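Local coordinates for protein alanine racemase (Enterococcus faecalis, PDB 3E6E) that belongs to the alanine racemase family, two-domain proteins that join a TIM-barrel N-terminal domain to a C-terminal domain rich in beta strands, at residues A[330-334]-A[335-339]; A[257-260]-A[261-265]. The protein carries 1 engineered substitution. All blocks are in the same frame, centred on the assembly; numbering follows the deposited sequence.

Interaction 1. Residues A[330-334]-A[335-339]; sequences VVTLV and GKDGN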
ATOM      1  N   VAL A 330      13.102   8.575  19.212  1.00 20.47           N
ATOM      2  CA  VAL A 330      12.509   8.638  17.872  1.00 20.26           C
ATOM      3  C   VAL A 330      13.267   7.830  16.827  1.00 20.42           C
ATOM      4  O   VAL A 330      14.491   7.915  16.719  1.00 21.38           O
ATOM      5  CB  VAL A 330      12.417  10.087  17.343  1.00 19.55           C
ATOM      6  CG1 VAL A 330      11.903  10.079  15.900  1.00 17.27           C
ATOM      7  CG2 VAL A 330      11.495  10.911  18.228  1.00 19.63           C
ATOM      8  N   VAL A 331      12.531   7.038  16.061  1.00 19.34           N
ATOM      9  CA  VAL A 331      13.150   6.258  15.015  1.00 19.40           C
ATOM     10  C   VAL A 331      12.880   6.950  13.696  1.00 19.83           C
ATOM     11  O   VAL A 331      11.724   7.114  13.282  1.00 21.45           O
ATOM     12  CB  VAL A 331      12.594   4.834  14.958  1.00 20.53           C
ATOM     13  CG1 VAL A 331      13.082   4.135  13.688  1.00 18.55           C
ATOM     14  CG2 VAL A 331      13.052   4.058  16.196  1.00 21.73           C
ATOM     15  N   THR A 332      13.955   7.363  13.039  1.00 19.13           N
ATOM     16  CA  THR A 332      13.849   8.041  11.764  1.00 19.20           C
ATOM     17  C   THR A 332      14.109   7.116  10.571  1.00 18.39           C
ATOM     18  O   THR A 332      15.241   6.688  10.332  1.00 17.74           O
ATOM     19  CB  THR A 332      14.823   9.207  11.716  1.00 21.21           C
ATOM     20  OG1 THR A 332      14.620  10.035  12.872  1.00 22.81           O
ATOM     21  CG2 THR A 332      14.605  10.021  10.441  1.00 22.31           C
ATOM     22  N   LEU A 333      13.052   6.806   9.827  1.00 16.55           N
ATOM     23  CA  LEU A 333      13.179   5.945   8.661  1.00 16.62           C
ATOM     24  C   LEU A 333      13.435   6.750   7.381  1.00 17.66           C
ATOM     25  O   LEU A 333      14.220   6.338   6.524  1.00 17.48           O
ATOM     26  CB  LEU A 333      11.932   5.071   8.505  1.00 16.16           C
ATOM     27  CG  LEU A 333      11.731   3.994   9.587  1.00 15.35           C
ATOM     28  CD1 LEU A 333      11.178   4.612  10.857  1.00 13.98           C
ATOM     29  CD2 LEU A 333      10.782   2.938   9.085  1.00 14.43           C
ATOM     30  N   VAL A 334      12.778   7.896   7.248  1.00 16.59           N
ATOM     31  CA  VAL A 334      12.965   8.741   6.075  1.00 16.42           C
ATOM     32  C   VAL A 334      13.127  10.184   6.541  1.00 16.75           C
ATOM     33  O   VAL A 334      12.210  10.764   7.112  1.00 17.98           O
ATOM     34  CB  VAL A 334      11.754   8.627   5.115  1.00 16.95           C
ATOM     35  CG1 VAL A 334      11.943   9.546   3.927  1.00 16.22           C
ATOM     36  CG2 VAL A 334      11.600   7.192   4.651  1.00 13.91           C
ATOM     37  N   GLY A 335      14.297  10.760   6.309  1.00 16.95           N
ATOM     38  CA  GLY A 335      14.534  12.118   6.744  1.00 17.94           C
ATOM     39  C   GLY A 335      15.939  12.259   7.297  1.00 19.87           C
ATOM     40  O   GLY A 335      16.824  11.489   6.925  1.00 19.76           O
ATOM     41  N   LYS A 336      16.146  13.234   8.181  1.00 21.46           N
ATOM     42  CA  LYS A 336      17.453  13.486   8.776  1.00 22.57           C
ATOM     43  C   LYS A 336      17.463  13.250  10.281  1.00 23.42           C
ATOM     44  O   LYS A 336      16.422  13.233  10.930  1.00 24.65           O
ATOM     45  CB  LYS A 336      17.891  14.923   8.500  1.00 22.61           C
ATOM     46  CG  LYS A 336      17.805  15.316   7.037  1.00 27.52           C
ATOM     47  CD  LYS A 336      18.529  16.629   6.735  1.00 30.03           C
ATOM     48  CE  LYS A 336      20.035  16.521   6.983  1.00 32.20           C
ATOM     49  NZ  LYS A 336      20.754  17.805   6.681  1.00 32.69           N
ATOM     50  N   ASP A 337      18.656  13.057  10.820  1.00 24.11           N
ATOM     51  CA  ASP A 337      18.851  12.833  12.246  1.00 25.94           C
ATOM     52  C   ASP A 337      20.348  12.978  12.425  1.00 25.75           C
ATOM     53  O   ASP A 337      21.128  12.147  11.946  1.00 25.40           O
ATOM     54  CB  ASP A 337      18.400  11.424  12.653  1.00 27.82           C
ATOM     55  CG  ASP A 337      18.247  11.258  14.174  1.00 29.34           C
ATOM     56  OD1 ASP A 337      18.003  10.113  14.620  1.00 27.97           O
ATOM     57  OD2 ASP A 337      18.360  12.263  14.917  1.00 29.91           O
ATOM     58  N   GLY A 338      20.748  14.039  13.110  1.00 24.65           N
ATOM     59  CA  GLY A 338      22.161  14.274  13.283  1.00 26.19           C
ATOM     60  C   GLY A 338      22.647  14.630  11.892  1.00 27.52           C
ATOM     61  O   GLY A 338      22.012  15.443  11.211  1.00 27.97           O
ATOM     62  N   ASN A 339      23.747  14.023  11.451  1.00 26.70           N
ATOM     63  CA  ASN A 339      24.262  14.307  10.120  1.00 26.07           C
ATOM     64  C   ASN A 339      23.897  13.231   9.101  1.00 25.06           C
ATOM     65  O   ASN A 339      24.261  13.344   7.935  1.00 25.18           O
ATOM     66  CB  ASN A 339      25.774  14.472  10.163  1.00 26.90           C
ATOM     67  CG  ASN A 339      26.205  15.540  11.128  1.00 28.20           C
ATOM     68  OD1 ASN A 339      25.684  16.659  11.115  1.00 29.43           O
ATOM     69  ND2 ASN A 339      27.177  15.211  11.972  1.00 28.90           N
TER

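Interaction 2. Residues A[257-260]-A[261-265]; sequences KRLA and AGEGI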
ATOM      1  N   LYS A 257      15.880  -4.828  24.231  1.00 26.92           N
ATOM      2  CA  LYS A 257      16.408  -5.949  24.966  1.00 27.07           C
ATOM      3  C   LYS A 257      17.844  -6.207  24.569  1.00 28.71           C
ATOM      4  O   LYS A 257      18.348  -5.636  23.603  1.00 29.05           O
ATOM      5  CB  LYS A 257      15.573  -7.206  24.696  1.00 26.56           C
ATOM      6  CG  LYS A 257      15.534  -7.645  23.247  1.00 24.93           C
ATOM      7  CD  LYS A 257      14.795  -8.970  23.088  1.00 24.86           C
ATOM      8  CE  LYS A 257      14.522  -9.303  21.604  1.00 23.94           C
ATOM      9  NZ  LYS A 257      13.540  -8.359  20.976  1.00 19.94           N
ATOM     10  N   ARG A 258      18.507  -7.061  25.337  1.00 29.94           N
ATOM     11  CA  ARG A 258      19.877  -7.435  25.049  1.00 29.91           C
ATOM     12  C   ARG A 258      19.734  -8.929  24.818  1.00 29.06           C
ATOM     13  O   ARG A 258      18.999  -9.595  25.543  1.00 30.16           O
ATOM     14  CB  ARG A 258      20.788  -7.165  26.257  1.00 31.72           C
ATOM     15  CG  ARG A 258      22.259  -6.909  25.895  1.00 34.74           C
ATOM     16  CD  ARG A 258      23.227  -7.268  27.024  1.00 37.83           C
ATOM     17  NE  ARG A 258      23.022  -6.469  28.233  1.00 42.79           N
ATOM     18  CZ  ARG A 258      22.789  -6.979  29.445  1.00 43.74           C
ATOM     19  NH1 ARG A 258      22.729  -8.294  29.617  1.00 43.71           N
ATOM     20  NH2 ARG A 258      22.615  -6.178  30.488  1.00 43.62           N
ATOM     21  N   LEU A 259      20.380  -9.449  23.781  1.00 28.62           N
ATOM     22  CA  LEU A 259      20.329 -10.883  23.505  1.00 27.42           C
ATOM     23  C   LEU A 259      21.761 -11.396  23.572  1.00 26.42           C
ATOM     24  O   LEU A 259      22.711 -10.640  23.346  1.00 25.14           O
ATOM     25  CB  LEU A 259      19.730 -11.175  22.113  1.00 27.01           C
ATOM     26  CG  LEU A 259      18.212 -11.082  21.863  1.00 27.99           C
ATOM     27  CD1 LEU A 259      17.923 -11.300  20.370  1.00 27.32           C
ATOM     28  CD2 LEU A 259      17.468 -12.117  22.698  1.00 26.25           C
ATOM     29  N   ALA A 260      21.906 -12.677  23.897  1.00 26.58           N
ATOM     30  CA  ALA A 260      23.220 -13.312  23.987  1.00 28.11           C
ATOM     31  C   ALA A 260      23.609 -13.928  22.650  1.00 28.24           C
ATOM     32  O   ALA A 260      22.748 -14.396  21.904  1.00 27.44           O
ATOM     33  CB  ALA A 260      23.200 -14.394  25.055  1.00 28.84           C
ATOM     34  N   ALA A 261      24.905 -13.943  22.356  1.00 28.20           N
ATOM     35  CA  ALA A 261      25.386 -14.530  21.109  1.00 28.99           C
ATOM     36  C   ALA A 261      24.610 -15.802  20.770  1.00 28.87           C
ATOM     37  O   ALA A 261      24.277 -16.587  21.658  1.00 29.87           O
ATOM     38  CB  ALA A 261      26.875 -14.855  21.218  1.00 28.07           C
ATOM     39  N   GLY A 262      24.302 -15.987  19.489  1.00 28.11           N
ATOM     40  CA  GLY A 262      23.602 -17.183  19.062  1.00 27.91           C
ATOM     41  C   GLY A 262      22.092 -17.234  19.129  1.00 27.70           C
ATOM     42  O   GLY A 262      21.517 -18.323  19.129  1.00 27.11           O
ATOM     43  N   GLU A 263      21.437 -16.079  19.173  1.00 27.59           N
ATOM     44  CA  GLU A 263      19.977 -16.063  19.228  1.00 28.00           C
ATOM     45  C   GLU A 263      19.358 -15.649  17.890  1.00 27.60           C
ATOM     46  O   GLU A 263      19.804 -14.694  17.250  1.00 27.83           O
ATOM     47  CB  GLU A 263      19.497 -15.118  20.335  1.00 28.47           C
ATOM     48  CG  GLU A 263      19.773 -15.609  21.748  1.00 30.78           C
ATOM     49  CD  GLU A 263      18.935 -16.818  22.133  1.00 32.92           C
ATOM     50  OE1 GLU A 263      17.696 -16.698  22.183  1.00 33.57           O
ATOM     51  OE2 GLU A 263      19.519 -17.895  22.390  1.00 36.38           O
ATOM     52  N   GLY A 264      18.323 -16.372  17.474  1.00 26.88           N
ATOM     53  CA  GLY A 264      17.664 -16.052  16.221  1.00 25.32           C
ATOM     54  C   GLY A 264      16.605 -14.976  16.363  1.00 25.08           C
ATOM     55  O   GLY A 264      15.943 -14.864  17.399  1.00 25.43           O
ATOM     56  N   ILE A 265      16.438 -14.176  15.315  1.00 23.43           N
ATOM     57  CA  ILE A 265      15.446 -13.113  15.330  1.00 20.95           C
ATOM     58  C   ILE A 265      14.591 -13.158  14.065  1.00 21.87           C
ATOM     59  O   ILE A 265      15.076 -13.492  12.984  1.00 22.44           O
ATOM     60  CB  ILE A 265      16.108 -11.738  15.430  1.00 18.12           C
ATOM     61  CG1 ILE A 265      16.924 -11.660  16.709  1.00 18.77           C
ATOM     62  CG2 ILE A 265      15.050 -10.654  15.451  1.00 18.87           C
ATOM     63  CD1 ILE A 265      17.673 -10.369  16.882  1.00 17.82           C
TER

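Interaction 1. Residues A[330-334]-A[335-339]
Asp337 OD1 lies 3.8 Å from Thr332 OG1, and the carboxylate and the hydroxyl make no hydrogen bond with each other. The bond that OD1 accepts comes from the backbone N of Gly303. The side chains of Thr332 and Asp337 lie at an angle to each other across the bend of the chain. With chi1 at -165°, the Asp337 carboxylate extends away from the backbone N, and CB, CG and OD1 pass alongside the hydroxyl at nearly equal distances. The other branch of Thr332 reaches the backbone: CG2 rests 3.7 Å from Lys336 O and 4.1 Å from Gly335 C. The chain turns a corner at residues 333 to 335, where Leu333 and Val334 both pair with Leu249 in a classic beta bulge. Strand 330-332 runs in the large mixed sheet, while strand 336-337 pairs with 340-342 in a separate hairpin. Gly335, whose backbone bonds to Asn342 of the hairpin, joins the two. Its phi of 140° and psi of -155° would jam a beta carbon against Val334 O, so the corner calls for glycine here. Thr332 and Asp337 both pack on Leu300 of strand 298-301.

Interaction 2. Residues A[257-260]-A[261-265]
Ala260, Leu259 and Glu263 carry most of the contact in the turn between strands 249-259 and 264-265. Leu259 reaches across with CD1. This methyl meets Ile265 CD1 at 3.6 Å and Ile265 CG1 at 3.8 Å, with the two side chains at an oblique angle. It also lies 4.1 Å from Glu263 CB. At the turn itself, Ala260 O faces the aliphatic part of Glu263, 3.2 Å from CG and 3.7 Å from CB. Glu263 CG stands beside its own backbone N (chi1 -70°), which places it close to that carbonyl. A further bend at chi2 (-69°) folds the chain again before the carboxylate. Gly262 has a positive phi of 85°, where a beta carbon would run into Ala261 O. Thr273 OG1 links the two limbs, since it bonds to both Ala260 O and Glu263 N. Much of the turn lies at the subunit interface: Glu263 OE1 forms a salt bridge with Arg187 of the second subunit, and Leu259 packs on Leu143 of that subunit. Within the turn, Leu259 meets Ile265 through aliphatic carbons and the Ala260 carbonyl meets the methylenes of Glu263, while the charged end of Glu263 turns its OE1 to the partner subunit.

In the fold
Both interactions belong to the C-terminal domain and reach one mixed sheet. Interaction 2 comes first along the chain and closes before interaction 1 opens. Strand 249-259 runs into 257-265 at its far end, and its start, around Leu249, pairs with the bulge of 330-339. Strands 249-259 and 330-332 are antiparallel neighbours. The contact centres are 26 Å apart, the nearest atoms about 12 Å, and they do not touch. Interaction 2 lies farther out and meets the second subunit; its Ile265 side chain is about 12 Å from a bound D-[3-hydroxy-2-methyl-5-phosphonooxymethyl-pyridin-4-ylmethyl]-N,O-cycloserylamide. No other chain of the assembly touches interaction 1, where the chain leaves the sheet for a small hairpin. So one end of strand 249-259 lies at the dimer interface, while the other pairs within its own subunit.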